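Activator of Hsp90 ATPase homologue 1/2-like C-terminal domain-containing protein (Rhodobacter sphaeroides, PDB 3PU2) is of unknown function but belongs to the AHA1 family of the SRPBCC superfamily, named after activators of the Hsp90 ATPase. Local coordinates at residues V53-V65 / G75-L89. Numbering follows the deposited sequence.
Sequences VFEPHKGGLIRQV and GLTGRVILAEPPHRL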
# COMPACT_ATOMS: atom_id res chain seq x y z
N VAL A 53 6.59 0.75 11.41
CA VAL A 53 6.15 1.91 12.14
C VAL A 53 5.15 2.61 11.23
O VAL A 53 5.45 2.94 10.09
CB VAL A 53 7.33 2.86 12.43
CG1 VAL A 53 6.84 4.14 13.13
CG2 VAL A 53 8.37 2.13 13.28
N PHE A 54 3.94 2.80 11.73
CA PHE A 54 2.89 3.47 10.98
C PHE A 54 2.06 4.25 11.99
O PHE A 54 1.60 3.70 13.01
CB PHE A 54 2.02 2.44 10.25
CG PHE A 54 1.38 2.95 8.99
CD1 PHE A 54 1.97 2.75 7.76
CD2 PHE A 54 0.15 3.59 9.03
CE1 PHE A 54 1.34 3.17 6.58
CE2 PHE A 54 -0.49 4.01 7.86
CZ PHE A 54 0.11 3.80 6.64
N GLU A 55 1.90 5.54 11.73
CA GLU A 55 1.14 6.43 12.60
C GLU A 55 0.19 7.14 11.63
O GLU A 55 0.60 8.04 10.92
CB GLU A 55 2.11 7.43 13.24
CG GLU A 55 3.42 6.77 13.70
CD GLU A 55 4.44 7.76 14.29
OE1 GLU A 55 4.67 8.82 13.67
OE2 GLU A 55 5.03 7.46 15.35
N PRO A 56 -1.08 6.71 11.59
CA PRO A 56 -2.10 7.29 10.69
C PRO A 56 -2.80 8.57 11.12
O PRO A 56 -4.03 8.61 11.22
CB PRO A 56 -3.08 6.13 10.52
CG PRO A 56 -3.12 5.57 11.87
CD PRO A 56 -1.64 5.55 12.31
N HIS A 57 -2.01 9.61 11.37
CA HIS A 57 -2.50 10.93 11.76
C HIS A 57 -1.52 11.94 11.17
O HIS A 57 -0.34 11.64 11.06
CB HIS A 57 -2.56 11.06 13.29
CG HIS A 57 -1.27 10.74 13.99
ND1 HIS A 57 -0.10 11.42 13.74
CD2 HIS A 57 -0.99 9.85 14.96
CE1 HIS A 57 0.86 10.96 14.53
NE2 HIS A 57 0.34 10.01 15.29
N LYS A 58 -2.00 13.12 10.79
CA LYS A 58 -1.12 14.14 10.20
C LYS A 58 0.26 14.21 10.87
O LYS A 58 0.38 14.19 12.10
CB LYS A 58 -1.79 15.52 10.22
CG LYS A 58 -1.05 16.57 9.37
CD LYS A 58 -1.72 17.94 9.39
CE LYS A 58 -3.07 17.94 8.69
NZ LYS A 58 -3.71 19.29 8.73
N GLY A 59 1.30 14.29 10.04
CA GLY A 59 2.67 14.38 10.51
C GLY A 59 3.26 13.04 10.91
O GLY A 59 4.45 12.93 11.23
N GLY A 60 2.43 12.01 10.88
CA GLY A 60 2.87 10.68 11.27
C GLY A 60 4.05 10.13 10.49
O GLY A 60 4.28 10.49 9.34
N LEU A 61 4.80 9.26 11.15
CA LEU A 61 5.96 8.63 10.55
C LEU A 61 5.59 7.26 10.00
O LEU A 61 4.75 6.56 10.57
CB LEU A 61 7.09 8.48 11.57
CG LEU A 61 8.35 7.72 11.13
CD1 LEU A 61 8.82 8.20 9.76
CD2 LEU A 61 9.46 7.91 12.17
N ILE A 62 6.20 6.91 8.89
CA ILE A 62 6.00 5.63 8.24
C ILE A 62 7.40 5.08 8.00
O ILE A 62 8.21 5.72 7.33
CB ILE A 62 5.30 5.77 6.87
CG1 ILE A 62 3.80 5.96 7.05
CG2 ILE A 62 5.55 4.53 6.03
CD1 ILE A 62 3.08 6.22 5.75
N ARG A 63 7.67 3.91 8.55
CA ARG A 63 8.97 3.27 8.38
C ARG A 63 8.73 1.77 8.21
O ARG A 63 8.16 1.14 9.09
CB ARG A 63 9.86 3.56 9.60
CG ARG A 63 11.23 2.89 9.59
CD ARG A 63 11.94 3.08 8.26
NE ARG A 63 13.24 2.40 8.23
CZ ARG A 63 14.01 2.29 7.15
NH1 ARG A 63 13.62 2.80 5.99
NH2 ARG A 63 15.17 1.66 7.23
N GLN A 64 9.15 1.22 7.06
CA GLN A 64 8.95 -0.21 6.78
C GLN A 64 10.23 -0.88 6.29
O GLN A 64 10.98 -0.31 5.49
CB GLN A 64 7.85 -0.39 5.74
CG GLN A 64 6.53 0.26 6.17
CD GLN A 64 5.40 0.12 5.16
OE1 GLN A 64 5.50 0.58 4.03
NE2 GLN A 64 4.31 -0.51 5.58
N VAL A 65 10.49 -2.08 6.80
CA VAL A 65 11.67 -2.83 6.40
C VAL A 65 11.38 -4.30 6.17
O VAL A 65 10.83 -4.99 7.02
CB VAL A 65 12.83 -2.75 7.45
CG1 VAL A 65 14.08 -3.52 6.94
CG2 VAL A 65 13.20 -1.26 7.72
N GLY A 75 13.87 -1.09 2.43
CA GLY A 75 12.92 -0.33 3.22
C GLY A 75 12.46 0.98 2.62
O GLY A 75 12.95 1.43 1.58
N LEU A 76 11.51 1.59 3.31
CA LEU A 76 10.97 2.85 2.86
C LEU A 76 10.56 3.71 4.05
O LEU A 76 10.27 3.21 5.14
CB LEU A 76 9.79 2.60 1.91
CG LEU A 76 8.50 2.02 2.47
CD1 LEU A 76 7.74 3.10 3.23
CD2 LEU A 76 7.66 1.50 1.32
N THR A 77 10.55 5.01 3.82
CA THR A 77 10.16 5.97 4.83
C THR A 77 9.15 6.85 4.14
O THR A 77 9.13 6.94 2.91
CB THR A 77 11.34 6.84 5.26
OG1 THR A 77 12.54 6.06 5.24
CG2 THR A 77 11.12 7.37 6.66
N GLY A 78 8.32 7.50 4.93
CA GLY A 78 7.31 8.38 4.37
C GLY A 78 6.70 9.14 5.52
O GLY A 78 7.00 8.89 6.69
N ARG A 79 5.82 10.07 5.18
CA ARG A 79 5.17 10.88 6.18
C ARG A 79 3.68 10.88 5.87
O ARG A 79 3.30 10.95 4.70
CB ARG A 79 5.72 12.30 6.09
CG ARG A 79 5.78 13.06 7.39
CD ARG A 79 6.56 12.28 8.44
NE ARG A 79 7.55 13.10 9.13
CZ ARG A 79 8.16 12.74 10.25
NH1 ARG A 79 7.88 11.57 10.82
NH2 ARG A 79 9.05 13.55 10.80
N VAL A 80 2.83 10.79 6.88
CA VAL A 80 1.41 10.87 6.64
C VAL A 80 1.09 12.37 6.43
O VAL A 80 1.40 13.19 7.30
CB VAL A 80 0.61 10.36 7.83
CG1 VAL A 80 -0.86 10.50 7.56
CG2 VAL A 80 0.96 8.92 8.09
N ILE A 81 0.48 12.72 5.30
CA ILE A 81 0.12 14.11 4.98
C ILE A 81 -1.24 14.47 5.55
O ILE A 81 -1.47 15.59 5.98
CB ILE A 81 0.05 14.36 3.48
CG1 ILE A 81 1.33 13.90 2.80
CG2 ILE A 81 -0.14 15.82 3.22
CD1 ILE A 81 2.60 14.44 3.42
N LEU A 82 -2.16 13.51 5.51
CA LEU A 82 -3.49 13.72 6.05
C LEU A 82 -4.19 12.38 6.25
O LEU A 82 -3.93 11.43 5.51
CB LEU A 82 -4.32 14.63 5.12
CG LEU A 82 -5.24 14.10 4.04
CD1 LEU A 82 -6.25 13.12 4.63
CD2 LEU A 82 -5.99 15.28 3.40
N ALA A 83 -5.08 12.32 7.24
CA ALA A 83 -5.79 11.08 7.55
C ALA A 83 -7.21 11.27 8.07
O ALA A 83 -7.44 11.80 9.17
CB ALA A 83 -4.97 10.26 8.56
N GLU A 84 -8.17 10.82 7.26
CA GLU A 84 -9.59 10.90 7.59
C GLU A 84 -10.18 9.49 7.78
O GLU A 84 -10.89 8.98 6.91
CB GLU A 84 -10.31 11.62 6.46
CG GLU A 84 -9.77 13.02 6.17
CD GLU A 84 -10.18 13.54 4.80
OE1 GLU A 84 -11.29 13.22 4.33
OE2 GLU A 84 -9.39 14.28 4.19
N PRO A 85 -9.90 8.84 8.92
CA PRO A 85 -10.47 7.50 9.09
C PRO A 85 -11.99 7.45 8.97
O PRO A 85 -12.69 8.25 9.60
CB PRO A 85 -9.96 7.04 10.47
CG PRO A 85 -9.46 8.31 11.16
CD PRO A 85 -8.94 9.14 10.00
N PRO A 86 -12.51 6.48 8.20
CA PRO A 86 -11.67 5.52 7.49
C PRO A 86 -11.48 5.63 5.97
O PRO A 86 -10.90 4.73 5.36
CB PRO A 86 -12.12 4.20 8.06
CG PRO A 86 -13.61 4.40 8.13
CD PRO A 86 -13.80 5.85 8.57
N HIS A 87 -11.91 6.72 5.35
CA HIS A 87 -12.03 6.80 3.90
C HIS A 87 -10.85 7.35 3.13
O HIS A 87 -10.78 7.18 1.92
CB HIS A 87 -13.27 7.61 3.49
CG HIS A 87 -13.95 8.33 4.62
ND1 HIS A 87 -14.97 7.76 5.35
CD2 HIS A 87 -13.79 9.59 5.10
CE1 HIS A 87 -15.41 8.64 6.24
NE2 HIS A 87 -14.71 9.75 6.11
N ARG A 88 -9.94 8.01 3.82
CA ARG A 88 -8.83 8.58 3.09
C ARG A 88 -7.55 8.71 3.89
O ARG A 88 -7.56 8.99 5.08
CB ARG A 88 -9.24 9.96 2.56
CG ARG A 88 -8.49 10.37 1.32
CD ARG A 88 -9.07 11.63 0.70
NE ARG A 88 -8.90 12.81 1.55
CZ ARG A 88 -8.64 14.02 1.09
NH1 ARG A 88 -8.53 14.22 -0.22
NH2 ARG A 88 -8.51 15.04 1.92
N LEU A 89 -6.43 8.47 3.21
CA LEU A 89 -5.11 8.58 3.83
C LEU A 89 -4.14 8.92 2.72
O LEU A 89 -4.20 8.37 1.62
CB LEU A 89 -4.68 7.28 4.51
CG LEU A 89 -3.30 7.36 5.16
CD1 LEU A 89 -3.45 7.55 6.64
CD2 LEU A 89 -2.53 6.08 4.91
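Leu76 and Gln64 form a hydrogen-bonded pair in an antiparallel beta hairpin, made by strands 61-67 and 73-84 of the Bet v 1-like (SRPBCC) sheet. Leu76 N donates to Gln64 O at 2.9 Å, and Gln64 N returns a bond to Leu76 O. The Leu76 side chain points the same way as Gln64. From CB, the torsion sets CG between the backbone N and the carbonyl carbon (chi1 69°), which lays the leucine alongside Gln64, with Leu76 CG 4.1 Å from Gln64 CB. At the tip, Leu76 CD1 lies 3.8 Å from Ile62 CG2 and also touches Gln64 OE1. Leu76 CD2 meets Gln64 OE1 at 3.6 Å. Trimmed to an alanine here, the residue would lose both methyls, which is likely to leave a gap beside Ile62 CG2 and the Gln64 amide freer to turn. Tyr95 and Glu93 also touch Leu76.

On the other face, Arg63 reaches across to Thr77, and its NH1 makes a weak bond to Leu76 O. Farther along, a type II turn from His57 to Gly60 closes on Val80. Gly59 N donates to Val80 O, and Val80 N to Gly60 O. Phe54, which precedes the turn, presents its ring edge to Leu89, with Phe54 CZ 3.9 Å from Leu89 CD2.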